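Local coordinates for protein CT_858 (Chlamydia trachomatis, PDB 3DPM) that probably acts as a serine-type endopeptidase, combining a PDZ-like domain with a family S41 peptidase domain, at residues 87-92 against 99-104; 166-171 against 180-185; 95-100 against 538-543. All blocks are in the same frame, centred on the assembly; numbering follows the deposited sequence.

Interaction 1: residues 87-92 against 99-104; sequences PYTVQK and YFVDIM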
loop_
_atom_site.group_PDB
_atom_site.type_symbol
_atom_site.label_atom_id
_atom_site.label_comp_id
_atom_site.label_asym_id
_atom_site.label_seq_id
_atom_site.Cartn_x
_atom_site.Cartn_y
_atom_site.Cartn_z
ATOM N N PRO A 87 9.282 26.066 19.472
ATOM C CA PRO A 87 8.863 27.035 18.450
ATOM C C PRO A 87 9.915 27.988 17.881
ATOM O O PRO A 87 9.711 29.198 17.875
ATOM C CB PRO A 87 7.744 27.788 19.154
ATOM C CG PRO A 87 8.259 27.847 20.569
ATOM C CD PRO A 87 8.737 26.434 20.795
ATOM N N TYR A 88 11.023 27.453 17.382
ATOM C CA TYR A 88 12.073 28.301 16.829
ATOM C C TYR A 88 12.657 27.708 15.554
ATOM O O TYR A 88 12.620 26.494 15.352
ATOM C CB TYR A 88 13.191 28.496 17.862
ATOM C CG TYR A 88 12.693 28.998 19.198
ATOM C CD1 TYR A 88 12.653 28.164 20.312
ATOM C CD2 TYR A 88 12.211 30.295 19.333
ATOM C CE1 TYR A 88 12.139 28.613 21.531
ATOM C CE2 TYR A 88 11.695 30.753 20.536
ATOM C CZ TYR A 88 11.660 29.911 21.633
ATOM O OH TYR A 88 11.130 30.370 22.823
ATOM N N THR A 89 13.169 28.577 14.686
ATOM C CA THR A 89 13.800 28.150 13.446
ATOM C C THR A 89 15.137 28.875 13.402
ATOM O O THR A 89 15.216 30.072 13.682
ATOM C CB THR A 89 12.987 28.544 12.194
ATOM O OG1 THR A 89 11.633 28.103 12.332
ATOM C CG2 THR A 89 13.587 27.897 10.955
ATOM N N VAL A 90 16.185 28.151 13.048
ATOM C CA VAL A 90 17.518 28.726 13.003
ATOM C C VAL A 90 18.190 28.504 11.654
ATOM O O VAL A 90 17.897 27.527 10.963
ATOM C CB VAL A 90 18.396 28.097 14.108
ATOM C CG1 VAL A 90 19.819 28.584 13.990
ATOM C CG2 VAL A 90 17.828 28.451 15.474
ATOM N N GLN A 91 19.079 29.421 11.278
ATOM C CA GLN A 91 19.812 29.291 10.024
ATOM C C GLN A 91 21.304 29.520 10.276
ATOM O O GLN A 91 21.693 30.470 10.957
ATOM C CB GLN A 91 19.285 30.279 8.980
ATOM C CG GLN A 91 19.752 29.970 7.564
ATOM C CD GLN A 91 19.223 30.958 6.524
ATOM O OE1 GLN A 91 19.473 30.808 5.322
ATOM N NE2 GLN A 91 18.493 31.972 6.981
ATOM N N LYS A 92 22.133 28.636 9.734
ATOM C CA LYS A 92 23.570 28.725 9.914
ATOM C C LYS A 92 24.231 29.494 8.781
ATOM O O LYS A 92 23.971 29.228 7.610
ATOM C CB LYS A 92 24.194 27.326 9.978
ATOM C CG LYS A 92 25.640 27.343 10.481
ATOM C CD LYS A 92 26.438 26.099 10.093
ATOM C CE LYS A 92 27.898 26.272 10.523
ATOM N NZ LYS A 92 28.893 25.422 9.782
ATOM N N TYR A 99 21.711 31.992 13.813
ATOM C CA TYR A 99 20.816 33.090 14.164
ATOM C C TYR A 99 19.359 32.692 13.973
ATOM O O TYR A 99 19.013 32.018 12.999
ATOM C CB TYR A 99 21.092 34.331 13.304
ATOM C CG TYR A 99 22.511 34.848 13.351
ATOM C CD1 TYR A 99 23.464 34.401 12.437
ATOM C CD2 TYR A 99 22.906 35.769 14.326
ATOM C CE1 TYR A 99 24.781 34.854 12.488
ATOM C CE2 TYR A 99 24.225 36.230 14.391
ATOM C CZ TYR A 99 25.157 35.767 13.466
ATOM O OH TYR A 99 26.455 36.232 13.501
ATOM N N PHE A 100 18.510 33.097 14.909
ATOM C CA PHE A 100 17.091 32.811 14.793
ATOM C C PHE A 100 16.567 33.603 13.590
ATOM O O PHE A 100 16.960 34.750 13.383
ATOM C CB PHE A 100 16.351 33.249 16.059
ATOM C CG PHE A 100 16.736 32.471 17.278
ATOM C CD1 PHE A 100 17.820 32.864 18.057
ATOM C CD2 PHE A 100 16.031 31.326 17.636
ATOM C CE1 PHE A 100 18.197 32.124 19.179
ATOM C CE2 PHE A 100 16.401 30.579 18.753
ATOM C CZ PHE A 100 17.483 30.976 19.526
ATOM N N VAL A 101 15.705 32.985 12.795
ATOM C CA VAL A 101 15.146 33.654 11.628
ATOM C C VAL A 101 13.635 33.582 11.717
ATOM O O VAL A 101 12.920 34.241 10.965
ATOM C CB VAL A 101 15.612 33.011 10.290
ATOM C CG1 VAL A 101 17.092 33.318 10.057
ATOM C CG2 VAL A 101 15.365 31.496 10.310
ATOM N N ASP A 102 13.148 32.780 12.651
ATOM C CA ASP A 102 11.716 32.665 12.831
ATOM C C ASP A 102 11.378 32.204 14.234
ATOM O O ASP A 102 12.026 31.318 14.781
ATOM C CB ASP A 102 11.131 31.709 11.799
ATOM C CG ASP A 102 9.725 32.081 11.416
ATOM O OD1 ASP A 102 8.803 31.849 12.224
ATOM O OD2 ASP A 102 9.540 32.628 10.310
ATOM N N ILE A 103 10.357 32.823 14.812
ATOM C CA ILE A 103 9.918 32.495 16.158
ATOM C C ILE A 103 8.410 32.305 16.148
ATOM O O ILE A 103 7.656 33.272 16.070
ATOM C CB ILE A 103 10.306 33.622 17.129
ATOM C CG1 ILE A 103 11.832 33.716 17.206
ATOM C CG2 ILE A 103 9.709 33.375 18.499
ATOM C CD1 ILE A 103 12.341 34.945 17.918
ATOM N N MET A 104 7.974 31.055 16.224
ATOM C CA MET A 104 6.550 30.744 16.203
ATOM C C MET A 104 5.864 30.898 17.565
ATOM O O MET A 104 4.939 30.157 17.882
ATOM C CB MET A 104 6.338 29.318 15.674
ATOM C CG MET A 104 6.818 29.075 14.233
ATOM S SD MET A 104 8.626 28.992 14.011
ATOM C CE MET A 104 8.942 27.239 14.357
#
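Strands 88-92 and 99-103 run antiparallel as the two arms of a beta hairpin, their short axes 4.6 Å apart at closest approach and their directions 137° apart. The hairpin belongs to the PDZ-like domain, and its pairing is broken by a classic beta bulge: Val101 and Asp102 both face Thr89. The bulge shows in the bonding of Thr89, whose N donates to Asp102 O while its O accepts from Val101 N. Beyond it the pairing resumes, with Gln91 and Tyr99 bonded to each other in both directions. On one face of the sheet Tyr88 and Phe100 form an offset edge-to-face pair, the edge of Phe100 turned toward the Tyr88 ring, with centroids 5.8 Å apart and planes at 77°. Phe100 CE2 comes 3.9 Å from Tyr88 CB, which lies at the Phe100 ring edge. Ile103 CG2 reaches Tyr88 CE2 at 3.9 Å, and Val90 CG2 meets Phe100 CD2 at 4.0 Å. The other face carries Thr89, Gln91, Tyr99 and Asp102. Gln91 is stretched out, CG anti to the backbone N (chi1 -166°), which carries its amide past Val101 CG1 to a hydrogen bond with Tyr548 OH. Met104 instead folds back at chi2 and chi3, bringing its CE 3.5 Å from Thr89 OG1.

Interaction 2: residues 166-171 against 180-185; sequences TTLKIR and VRVKWR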
loop_
_atom_site.group_PDB
_atom_site.type_symbol
_atom_site.label_atom_id
_atom_site.label_comp_id
_atom_site.label_asym_id
_atom_site.label_seq_id
_atom_site.Cartn_x
_atom_site.Cartn_y
_atom_site.Cartn_z
ATOM N N THR A 166 14.629 23.708 29.485
ATOM C CA THR A 166 15.988 23.653 28.954
ATOM C C THR A 166 16.482 25.084 28.842
ATOM O O THR A 166 15.694 26.012 28.947
ATOM C CB THR A 166 16.059 22.940 27.575
ATOM O OG1 THR A 166 17.424 22.910 27.134
ATOM C CG2 THR A 166 15.207 23.654 26.539
ATOM N N THR A 167 17.780 25.270 28.650
ATOM C CA THR A 167 18.328 26.612 28.562
ATOM C C THR A 167 18.960 26.935 27.226
ATOM O O THR A 167 19.869 26.243 26.779
ATOM C CB THR A 167 19.398 26.855 29.647
ATOM O OG1 THR A 167 18.824 26.646 30.941
ATOM C CG2 THR A 167 19.928 28.278 29.571
ATOM N N LEU A 168 18.469 27.985 26.584
ATOM C CA LEU A 168 19.050 28.431 25.329
ATOM C C LEU A 168 19.868 29.689 25.661
ATOM O O LEU A 168 19.339 30.645 26.236
ATOM C CB LEU A 168 17.958 28.785 24.308
ATOM C CG LEU A 168 17.004 27.669 23.858
ATOM C CD1 LEU A 168 15.948 28.250 22.921
ATOM C CD2 LEU A 168 17.785 26.547 23.181
ATOM N N LYS A 169 21.159 29.681 25.344
ATOM C CA LYS A 169 21.969 30.864 25.589
ATOM C C LYS A 169 22.062 31.609 24.266
ATOM O O LYS A 169 22.489 31.044 23.262
ATOM C CB LYS A 169 23.379 30.502 26.061
ATOM C CG LYS A 169 24.207 31.726 26.409
ATOM C CD LYS A 169 25.683 31.414 26.583
ATOM C CE LYS A 169 25.956 30.677 27.879
ATOM N NZ LYS A 169 25.488 31.495 29.028
ATOM N N ILE A 170 21.650 32.871 24.259
ATOM C CA ILE A 170 21.700 33.666 23.042
ATOM C C ILE A 170 22.474 34.964 23.241
ATOM O O ILE A 170 22.823 35.336 24.358
ATOM C CB ILE A 170 20.266 34.016 22.525
ATOM C CG1 ILE A 170 19.794 35.365 23.084
ATOM C CG2 ILE A 170 19.287 32.924 22.946
ATOM C CD1 ILE A 170 19.522 35.363 24.549
ATOM N N ARG A 171 22.745 35.643 22.135
ATOM C CA ARG A 171 23.450 36.911 22.163
ATOM C C ARG A 171 22.638 37.926 21.367
ATOM O O ARG A 171 22.252 37.673 20.225
ATOM C CB ARG A 171 24.853 36.756 21.564
ATOM C CG ARG A 171 25.668 38.045 21.510
ATOM C CD ARG A 171 27.174 37.774 21.575
ATOM N NE ARG A 171 27.662 36.988 20.443
ATOM C CZ ARG A 171 28.795 36.277 20.445
ATOM N NH1 ARG A 171 29.569 36.246 21.531
ATOM N NH2 ARG A 171 29.159 35.594 19.358
ATOM N N VAL A 180 18.143 31.827 28.409
ATOM C CA VAL A 180 16.689 31.795 28.423
ATOM C C VAL A 180 16.138 30.429 28.753
ATOM O O VAL A 180 16.417 29.466 28.064
ATOM C CB VAL A 180 16.123 32.253 27.063
ATOM C CG1 VAL A 180 14.603 32.213 27.086
ATOM C CG2 VAL A 180 16.606 33.660 26.757
ATOM N N ARG A 181 15.356 30.340 29.820
ATOM C CA ARG A 181 14.772 29.060 30.188
ATOM C C ARG A 181 13.512 28.866 29.349
ATOM O O ARG A 181 12.693 29.767 29.239
ATOM C CB ARG A 181 14.427 29.024 31.684
ATOM C CG ARG A 181 15.290 28.066 32.509
ATOM C CD ARG A 181 16.703 28.595 32.702
ATOM N NE ARG A 181 17.623 27.570 33.200
ATOM C CZ ARG A 181 18.907 27.789 33.480
ATOM N NH1 ARG A 181 19.427 28.999 33.320
ATOM N NH2 ARG A 181 19.676 26.795 33.902
ATOM N N VAL A 182 13.384 27.706 28.716
ATOM C CA VAL A 182 12.211 27.411 27.898
ATOM C C VAL A 182 11.695 26.030 28.259
ATOM O O VAL A 182 12.337 25.296 29.010
ATOM C CB VAL A 182 12.529 27.441 26.382
ATOM C CG1 VAL A 182 12.992 28.829 25.974
ATOM C CG2 VAL A 182 13.584 26.417 26.050
ATOM N N LYS A 183 10.539 25.674 27.718
ATOM C CA LYS A 183 9.946 24.380 28.016
ATOM C C LYS A 183 9.564 23.654 26.742
ATOM O O LYS A 183 9.004 24.244 25.825
ATOM C CB LYS A 183 8.708 24.564 28.889
ATOM C CG LYS A 183 8.307 23.315 29.645
ATOM C CD LYS A 183 7.271 23.650 30.690
ATOM C CE LYS A 183 7.162 22.556 31.739
ATOM N NZ LYS A 183 6.246 22.973 32.835
ATOM N N TRP A 184 9.881 22.369 26.680
ATOM C CA TRP A 184 9.547 21.593 25.500
ATOM C C TRP A 184 8.048 21.345 25.385
ATOM O O TRP A 184 7.398 20.976 26.366
ATOM C CB TRP A 184 10.245 20.228 25.526
ATOM C CG TRP A 184 11.703 20.243 25.253
ATOM C CD1 TRP A 184 12.715 20.234 26.170
ATOM C CD2 TRP A 184 12.326 20.230 23.964
ATOM N NE1 TRP A 184 13.935 20.213 25.532
ATOM C CE2 TRP A 184 13.726 20.212 24.176
ATOM C CE3 TRP A 184 11.840 20.229 22.646
ATOM C CZ2 TRP A 184 14.643 20.194 23.118
ATOM C CZ3 TRP A 184 12.753 20.210 21.598
ATOM C CH2 TRP A 184 14.140 20.194 21.841
ATOM N N ARG A 185 7.498 21.569 24.195
ATOM C CA ARG A 185 6.088 21.269 23.957
ATOM C C ARG A 185 6.235 19.759 23.849
ATOM O O ARG A 185 6.740 19.252 22.856
ATOM C CB ARG A 185 5.609 21.854 22.621
ATOM C CG ARG A 185 5.345 23.372 22.613
ATOM C CD ARG A 185 6.546 24.181 23.104
ATOM N NE ARG A 185 6.330 25.628 23.043
ATOM C CZ ARG A 185 6.795 26.485 23.951
ATOM N NH1 ARG A 185 7.491 26.035 24.990
ATOM N NH2 ARG A 185 6.576 27.790 23.821
#
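Thr166 and Val182 lie side by side and point the same way, a cross-strand pair in the antiparallel hairpin of strands 165-171 and 177-187 within the PDZ-like domain. Both CG2 methyls sit between the backbone N and the carbonyl carbon of their own residues, a shared torsion that places them alongside each other. At 3.2 Å, Thr166 CG2 and Val182 CG2 are closer than usual van der Waals contact, so the model is strained or imprecise there. Trp184 joins the same cluster, its indole lying obliquely to Thr166, with NE1 3.8 Å from CG2 of that threonine. Farther along, the end of Ile170 crosses Val180 obliquely, its CD1 4.0 Å from Val180 CG2. The opposite face pairs Thr167 with Arg181. Here the arginine chain bends at chi2 (73°) and lays its guanidinium across the threonine, with Thr167 CB over its centre; the modelled approach is too close at Thr167 OG1, is not a hydrogen bond, and leaves the exact placement doubtful. Arg181 NH1 has a salt-bridge partner in Glu179. Between the two faces, reciprocal backbone bonds join Thr166 to Val182 and Leu168 to Val180. The straightest is Val180 N to Leu168 O, 2.7 Å long with 172° at the hydrogen.

Interaction 3: residues 95-100 against 538-543; sequences DGRFYF and FTANDI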
loop_
_atom_site.group_PDB
_atom_site.type_symbol
_atom_site.label_atom_id
_atom_site.label_comp_id
_atom_site.label_asym_id
_atom_site.label_seq_id
_atom_site.Cartn_x
_atom_site.Cartn_y
_atom_site.Cartn_z
ATOM N N ASP A 95 30.233 31.244 8.186
ATOM C CA ASP A 95 31.295 31.324 9.186
ATOM C C ASP A 95 31.020 30.460 10.416
ATOM O O ASP A 95 31.814 30.432 11.365
ATOM C CB ASP A 95 31.521 32.780 9.604
ATOM C CG ASP A 95 30.301 33.402 10.242
ATOM O OD1 ASP A 95 30.334 34.621 10.499
ATOM O OD2 ASP A 95 29.310 32.683 10.488
ATOM N N GLY A 96 29.885 29.767 10.402
ATOM C CA GLY A 96 29.541 28.885 11.502
ATOM C C GLY A 96 28.730 29.437 12.664
ATOM O O GLY A 96 28.866 28.957 13.792
ATOM N N ARG A 97 27.883 30.428 12.411
ATOM C CA ARG A 97 27.064 30.996 13.473
ATOM C C ARG A 97 25.574 30.757 13.223
ATOM O O ARG A 97 25.114 30.769 12.079
ATOM C CB ARG A 97 27.355 32.490 13.609
ATOM C CG ARG A 97 28.707 32.782 14.245
ATOM C CD ARG A 97 28.928 34.271 14.421
ATOM N NE ARG A 97 29.249 34.927 13.157
ATOM C CZ ARG A 97 29.439 36.237 13.021
ATOM N NH1 ARG A 97 29.334 37.042 14.075
ATOM N NH2 ARG A 97 29.769 36.741 11.834
ATOM N N PHE A 98 24.824 30.543 14.302
ATOM C CA PHE A 98 23.386 30.283 14.198
ATOM C C PHE A 98 22.522 31.433 14.709
ATOM O O PHE A 98 22.574 31.790 15.894
ATOM C CB PHE A 98 23.009 29.006 14.970
ATOM C CG PHE A 98 23.866 27.810 14.637
ATOM C CD1 PHE A 98 25.151 27.688 15.163
ATOM C CD2 PHE A 98 23.391 26.813 13.787
ATOM C CE1 PHE A 98 25.953 26.594 14.847
ATOM C CE2 PHE A 98 24.179 25.712 13.461
ATOM C CZ PHE A 98 25.466 25.601 13.993
ATOM N N TYR A 99 21.711 31.992 13.813
ATOM C CA TYR A 99 20.816 33.090 14.164
ATOM C C TYR A 99 19.359 32.692 13.973
ATOM O O TYR A 99 19.013 32.018 12.999
ATOM C CB TYR A 99 21.092 34.331 13.304
ATOM C CG TYR A 99 22.511 34.848 13.351
ATOM C CD1 TYR A 99 23.464 34.401 12.437
ATOM C CD2 TYR A 99 22.906 35.769 14.326
ATOM C CE1 TYR A 99 24.781 34.854 12.488
ATOM C CE2 TYR A 99 24.225 36.230 14.391
ATOM C CZ TYR A 99 25.157 35.767 13.466
ATOM O OH TYR A 99 26.455 36.232 13.501
ATOM N N PHE A 100 18.510 33.097 14.909
ATOM C CA PHE A 100 17.091 32.811 14.793
ATOM C C PHE A 100 16.567 33.603 13.590
ATOM O O PHE A 100 16.960 34.750 13.383
ATOM C CB PHE A 100 16.351 33.249 16.059
ATOM C CG PHE A 100 16.736 32.471 17.278
ATOM C CD1 PHE A 100 17.820 32.864 18.057
ATOM C CD2 PHE A 100 16.031 31.326 17.636
ATOM C CE1 PHE A 100 18.197 32.124 19.179
ATOM C CE2 PHE A 100 16.401 30.579 18.753
ATOM C CZ PHE A 100 17.483 30.976 19.526
ATOM N N PHE A 538 25.209 31.726 2.248
ATOM C CA PHE A 538 24.617 32.832 3.000
ATOM C C PHE A 538 25.521 33.268 4.141
ATOM O O PHE A 538 25.818 32.486 5.044
ATOM C CB PHE A 538 23.264 32.427 3.562
ATOM C CG PHE A 538 22.231 32.171 2.516
ATOM C CD1 PHE A 538 21.473 31.008 2.545
ATOM C CD2 PHE A 538 22.000 33.097 1.505
ATOM C CE1 PHE A 538 20.497 30.770 1.580
ATOM C CE2 PHE A 538 21.024 32.865 0.536
ATOM C CZ PHE A 538 20.271 31.700 0.574
ATOM N N THR A 539 25.937 34.527 4.100
ATOM C CA THR A 539 26.828 35.106 5.101
ATOM C C THR A 539 26.099 35.539 6.373
ATOM O O THR A 539 24.877 35.695 6.376
ATOM C CB THR A 539 27.524 36.338 4.534
ATOM O OG1 THR A 539 26.540 37.350 4.279
ATOM C CG2 THR A 539 28.234 35.999 3.238
ATOM N N ALA A 540 26.852 35.754 7.449
ATOM C CA ALA A 540 26.253 36.187 8.709
ATOM C C ALA A 540 25.397 37.417 8.450
ATOM O O ALA A 540 24.259 37.490 8.910
ATOM C CB ALA A 540 27.343 36.500 9.758
ATOM N N ASN A 541 25.931 38.382 7.701
ATOM C CA ASN A 541 25.164 39.593 7.402
ATOM C C ASN A 541 23.852 39.248 6.704
ATOM O O ASN A 541 22.825 39.892 6.943
ATOM C CB ASN A 541 25.962 40.554 6.515
ATOM C CG ASN A 541 27.199 41.097 7.203
ATOM O OD1 ASN A 541 27.208 41.314 8.418
ATOM N ND2 ASN A 541 28.252 41.334 6.424
ATOM N N ASP A 542 23.888 38.241 5.830
ATOM C CA ASP A 542 22.684 37.831 5.119
ATOM C C ASP A 542 21.604 37.398 6.100
ATOM O O ASP A 542 20.458 37.839 6.010
ATOM C CB ASP A 542 22.967 36.660 4.164
ATOM C CG ASP A 542 23.496 37.109 2.808
ATOM O OD1 ASP A 542 22.941 38.071 2.237
ATOM O OD2 ASP A 542 24.454 36.479 2.300
ATOM N N ILE A 543 21.982 36.546 7.047
ATOM C CA ILE A 543 21.040 36.004 8.024
ATOM C C ILE A 543 20.598 36.930 9.161
ATOM O O ILE A 543 19.404 37.127 9.366
ATOM C CB ILE A 543 21.605 34.723 8.682
ATOM C CG1 ILE A 543 22.291 33.841 7.639
ATOM C CG2 ILE A 543 20.487 33.969 9.373
ATOM C CD1 ILE A 543 21.392 33.373 6.541
HETATM O O HOH W 1 29.630 34.262 7.190
HETATM O O HOH W 2 17.790 36.547 11.467
#
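Ile543 holds CG2 anti to its backbone N, which turns that methyl to Tyr99 CB, 4.0 Å away, while Tyr99 holds CG anti to its own carbonyl carbon (chi1 -56°) and thereby sends the phenol toward Ala540. The ring extends along the start of helix 540-544, where Ala540 CB approaches obliquely, 3.9 Å from Tyr99 OH. Arg97, bent at chi3 (-75°), brings its guanidinium to the same methyl, and its NH2 touches Ala540 CB. One face of that guanidinium is covered by Tyr99 CZ, offset toward the rim. Its edge is engaged by Asp95: NE and NH2 both reach OD1, side-on, in a salt bridge whose NH2 arm measures 2.6 Å. NH2 meets this oxygen nearly along its C-O axis, whereas NE comes from above the carboxylate plane; two bonds to one atom should restrict the guanidinium's rotation. Asp95 OD2 turns to Ser93 OG. Direct contact between the segments is thus apolar or van der Waals, while water adds polar links. One water donates to Phe100 O, at 2.8 Å, and to Ile543 O; another accepts from Ala540 N and, weakly, from Asp95 N. Across from the PDZ-like strand, Asp542 N donates to Thr539 OG1, and Thr539 N to Asp542 OD2, at 3.0 Å. This reciprocal pair is a capping box, with Thr539 as the N-cap of helix 540-544.

In the fold
Interactions 1 and 2 are two hairpins of one curled antiparallel sheet in the PDZ-like domain, joined where strands 83-92 and 177-187 run as neighbours. Their apolar faces meet: Tyr88 packs on Leu168 and Val182, and Phe100 on Ile170. Both rest on backbone hydrogen bonds, but only interaction 1 contains a bulge and an aromatic pair. Interaction 3 shares strand 98-103 with interaction 1 yet brings in a helix start more than 400 residues later, through side-chain contacts and waters. Its buried Tyr99, Ala540 and Ile543 grade into exposed Asp95, much as interaction 2 passes from buried Val180 and Thr166 to exposed Arg181.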